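Local coordinates for thiamine pyrophosphokinase (Candida albicans, PDB 2G9Z), which catalyses the transfer of pyrophosphate from ATP to thiamine, making the cofactor thiamine pyrophosphate, probably with the help of bound magnesium, at residues G142-R147 against N175-I180. Sequence-based numbering, arbitrary orientation.
Sequences GSKIIR and NWFESI
The ring of F177 is laid against the strand of residues 144-147, with K144 over one of its faces and I146 beside its root. CB and CG of K144 pack at CZ and CE1 of the phenyl, and K144 CB sits 3.9 Å from the centroid of the F177 ring, 28° off the normal, a CH-pi contact. K144 CG stands anti to the carbonyl carbon (chi1 -59°), and the extended chain beyond it runs nearly parallel to the ring plane, at right angles to the ring's CG-CZ axis. It passes out beyond the rim, K144 CD lying 3.5 Å from F177 CE1, while the ammonium group travels on to a salt bridge with E174. On the opposite face E178 CG lies 3.6 Å above the plane of the F177 ring, toward the rim, so the phenyl is held between the two.

Both segments belong to the catalytic domain. Strand 144-147 is an edge strand of the large mixed sheet, at the end of its parallel part, hydrogen-bonded to strand 122-125, which leads into the magnesium-binding D126 and D128. The chain leaves it through helix 155-170 and returns to pack on it in two successive beta turns, type I from N175 to E178 and type II from F177 to I180.

I146 splits its branches between the turn residues. CG1, anti to the carbonyl carbon (chi1 -56°), lies 3.6 Å from F177 CD2, and an extended chi2 carries I146 CD1 to F177 CB at 3.5 Å and W176 CH2 at 4.1 Å. I146 CG2, anti to the backbone N, meets I180 CD1 at 3.8 Å. F177 CB also rests over the centre of the W176 indole, 3.7 Å above its plane. That indole is buried against L165 and L169 of helix 155-170 and L186 and L189 of helix 185-195, and its NE1 is hydrogen-bonded to the hydroxyl of Y122.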
ATOM      1  N   GLY A 142       0.178  16.318  30.296  1.00 27.37           N
ATOM      2  CA  GLY A 142      -0.646  17.325  29.651  1.00 26.03           C
ATOM      3  C   GLY A 142      -1.294  17.011  28.317  1.00 26.33           C
ATOM      4  O   GLY A 142      -2.054  17.832  27.804  1.00 25.59           O
ATOM      5  N   SER A 143      -0.999  15.849  27.743  1.00 25.82           N
ATOM      6  CA  SER A 143      -1.600  15.483  26.465  1.00 25.11           C
ATOM      7  C   SER A 143      -3.116  15.465  26.610  1.00 24.52           C
ATOM      8  O   SER A 143      -3.638  14.940  27.590  1.00 24.96           O
ATOM      9  CB  SER A 143      -1.117  14.097  26.024  1.00 24.91           C
ATOM     10  OG  SER A 143       0.271  14.099  25.733  1.00 26.72           O
ATOM     11  N   LYS A 144      -3.817  16.048  25.642  1.00 24.21           N
ATOM     12  CA  LYS A 144      -5.274  16.069  25.660  1.00 23.53           C
ATOM     13  C   LYS A 144      -5.768  14.726  25.142  1.00 23.40           C
ATOM     14  O   LYS A 144      -5.547  14.382  23.976  1.00 21.99           O
ATOM     15  CB  LYS A 144      -5.808  17.194  24.772  1.00 24.20           C
ATOM     16  CG  LYS A 144      -5.326  18.579  25.181  1.00 26.81           C
ATOM     17  CD  LYS A 144      -5.884  19.652  24.265  1.00 28.71           C
ATOM     18  CE  LYS A 144      -5.400  21.031  24.679  1.00 31.60           C
ATOM     19  NZ  LYS A 144      -5.983  22.096  23.820  1.00 34.99           N
ATOM     20  N   ILE A 145      -6.440  13.978  26.011  1.00 20.95           N
ATOM     21  CA  ILE A 145      -6.954  12.659  25.676  1.00 22.62           C
ATOM     22  C   ILE A 145      -8.380  12.670  25.143  1.00 23.52           C
ATOM     23  O   ILE A 145      -9.297  13.155  25.804  1.00 22.29           O
ATOM     24  CB  ILE A 145      -6.933  11.737  26.905  1.00 23.24           C
ATOM     25  CG1 ILE A 145      -5.533  11.723  27.524  1.00 26.33           C
ATOM     26  CG2 ILE A 145      -7.392  10.334  26.513  1.00 25.41           C
ATOM     27  CD1 ILE A 145      -4.431  11.329  26.565  1.00 25.27           C
ATOM     28  N   ILE A 146      -8.570  12.114  23.952  1.00 21.60           N
ATOM     29  CA  ILE A 146      -9.899  12.049  23.366  1.00 22.23           C
ATOM     30  C   ILE A 146     -10.219  10.613  22.980  1.00 23.25           C
ATOM     31  O   ILE A 146      -9.860  10.160  21.896  1.00 23.54           O
ATOM     32  CB  ILE A 146     -10.012  12.945  22.115  1.00 21.69           C
ATOM     33  CG1 ILE A 146      -9.625  14.384  22.465  1.00 21.26           C
ATOM     34  CG2 ILE A 146     -11.433  12.904  21.577  1.00 20.39           C
ATOM     35  CD1 ILE A 146      -9.687  15.339  21.283  1.00 22.02           C
ATOM     36  N   ARG A 147     -10.885   9.895  23.876  1.00 24.02           N
ATOM     37  CA  ARG A 147     -11.255   8.514  23.610  1.00 23.86           C
ATOM     38  C   ARG A 147     -12.543   8.447  22.799  1.00 23.58           C
ATOM     39  O   ARG A 147     -13.526   9.121  23.110  1.00 23.16           O
ATOM     40  CB  ARG A 147     -11.424   7.741  24.922  1.00 28.82           C
ATOM     41  CG  ARG A 147     -11.701   6.254  24.722  1.00 31.33           C
ATOM     42  CD  ARG A 147     -11.319   5.439  25.955  1.00 36.47           C
ATOM     43  NE  ARG A 147     -11.401   4.001  25.701  1.00 38.25           N
ATOM     44  CZ  ARG A 147     -10.750   3.076  26.402  1.00 40.74           C
ATOM     45  NH1 ARG A 147      -9.960   3.432  27.407  1.00 43.99           N
ATOM     46  NH2 ARG A 147     -10.882   1.793  26.091  1.00 42.26           N
ATOM     47  N   ASN A 175     -10.169  23.301  26.331  1.00 45.95           N
ATOM     48  CA  ASN A 175     -10.768  22.013  26.682  1.00 44.01           C
ATOM     49  C   ASN A 175     -12.052  21.734  25.902  1.00 41.66           C
ATOM     50  O   ASN A 175     -12.967  21.081  26.400  1.00 40.98           O
ATOM     51  CB  ASN A 175     -11.059  21.959  28.185  1.00 45.66           C
ATOM     52  CG  ASN A 175     -12.224  22.842  28.582  1.00 47.50           C
ATOM     53  OD1 ASN A 175     -12.231  24.041  28.306  1.00 48.43           O
ATOM     54  ND2 ASN A 175     -13.218  22.250  29.237  1.00 48.49           N
ATOM     55  N   TRP A 176     -12.105  22.231  24.674  1.00 38.75           N
ATOM     56  CA  TRP A 176     -13.263  22.046  23.809  1.00 35.78           C
ATOM     57  C   TRP A 176     -13.641  20.576  23.635  1.00 34.91           C
ATOM     58  O   TRP A 176     -14.806  20.249  23.407  1.00 33.11           O
ATOM     59  CB  TRP A 176     -12.968  22.630  22.430  1.00 35.14           C
ATOM     60  CG  TRP A 176     -11.828  21.928  21.751  1.00 35.55           C
ATOM     61  CD1 TRP A 176     -10.498  22.234  21.846  1.00 34.80           C
ATOM     62  CD2 TRP A 176     -11.912  20.752  20.933  1.00 33.80           C
ATOM     63  NE1 TRP A 176      -9.750  21.320  21.139  1.00 34.49           N
ATOM     64  CE2 TRP A 176     -10.593  20.400  20.570  1.00 35.17           C
ATOM     65  CE3 TRP A 176     -12.976  19.962  20.474  1.00 33.35           C
ATOM     66  CZ2 TRP A 176     -10.307  19.287  19.766  1.00 33.96           C
ATOM     67  CZ3 TRP A 176     -12.691  18.854  19.675  1.00 32.25           C
ATOM     68  CH2 TRP A 176     -11.367  18.529  19.331  1.00 31.83           C
ATOM     69  N   PHE A 177     -12.644  19.700  23.739  1.00 33.75           N
ATOM     70  CA  PHE A 177     -12.822  18.260  23.551  1.00 32.31           C
ATOM     71  C   PHE A 177     -13.447  17.510  24.714  1.00 34.54           C
ATOM     72  O   PHE A 177     -13.937  16.392  24.542  1.00 32.42           O
ATOM     73  CB  PHE A 177     -11.478  17.610  23.262  1.00 30.09           C
ATOM     74  CG  PHE A 177     -10.516  17.701  24.407  1.00 29.43           C
ATOM     75  CD1 PHE A 177      -9.819  18.877  24.655  1.00 28.46           C
ATOM     76  CD2 PHE A 177     -10.324  16.614  25.256  1.00 28.56           C
ATOM     77  CE1 PHE A 177      -8.941  18.973  25.731  1.00 28.80           C
ATOM     78  CE2 PHE A 177      -9.450  16.701  26.334  1.00 30.08           C
ATOM     79  CZ  PHE A 177      -8.757  17.885  26.572  1.00 27.72           C
ATOM     80  N   GLU A 178     -13.408  18.099  25.901  1.00 36.25           N
ATOM     81  CA  GLU A 178     -13.964  17.423  27.061  1.00 39.18           C
ATOM     82  C   GLU A 178     -15.485  17.409  27.008  1.00 38.26           C
ATOM     83  O   GLU A 178     -16.109  18.307  26.446  1.00 39.60           O
ATOM     84  CB  GLU A 178     -13.469  18.088  28.351  1.00 41.68           C
ATOM     85  CG  GLU A 178     -11.952  18.248  28.396  1.00 44.85           C
ATOM     86  CD  GLU A 178     -11.421  18.509  29.792  1.00 47.40           C
ATOM     87  OE1 GLU A 178     -11.981  19.380  30.491  1.00 48.75           O
ATOM     88  OE2 GLU A 178     -10.436  17.845  30.187  1.00 48.02           O
ATOM     89  N   SER A 179     -16.070  16.362  27.574  1.00 37.35           N
ATOM     90  CA  SER A 179     -17.517  16.211  27.610  1.00 36.94           C
ATOM     91  C   SER A 179     -18.179  15.934  26.263  1.00 35.05           C
ATOM     92  O   SER A 179     -19.399  16.038  26.146  1.00 33.97           O
ATOM     93  CB  SER A 179     -18.161  17.441  28.258  1.00 39.36           C
ATOM     94  OG  SER A 179     -17.945  17.434  29.659  1.00 43.18           O
ATOM     95  N   ILE A 180     -17.389  15.590  25.248  1.00 32.62           N
ATOM     96  CA  ILE A 180     -17.969  15.271  23.947  1.00 30.69           C
ATOM     97  C   ILE A 180     -18.433  13.828  24.050  1.00 28.83           C
ATOM     98  O   ILE A 180     -18.008  13.105  24.949  1.00 28.29           O
ATOM     99  CB  ILE A 180     -16.947  15.374  22.798  1.00 30.40           C
ATOM    100  CG1 ILE A 180     -15.888  14.278  22.934  1.00 31.25           C
ATOM    101  CG2 ILE A 180     -16.304  16.745  22.800  1.00 30.99           C
ATOM    102  CD1 ILE A 180     -15.031  14.112  21.695  1.00 31.93           C
TER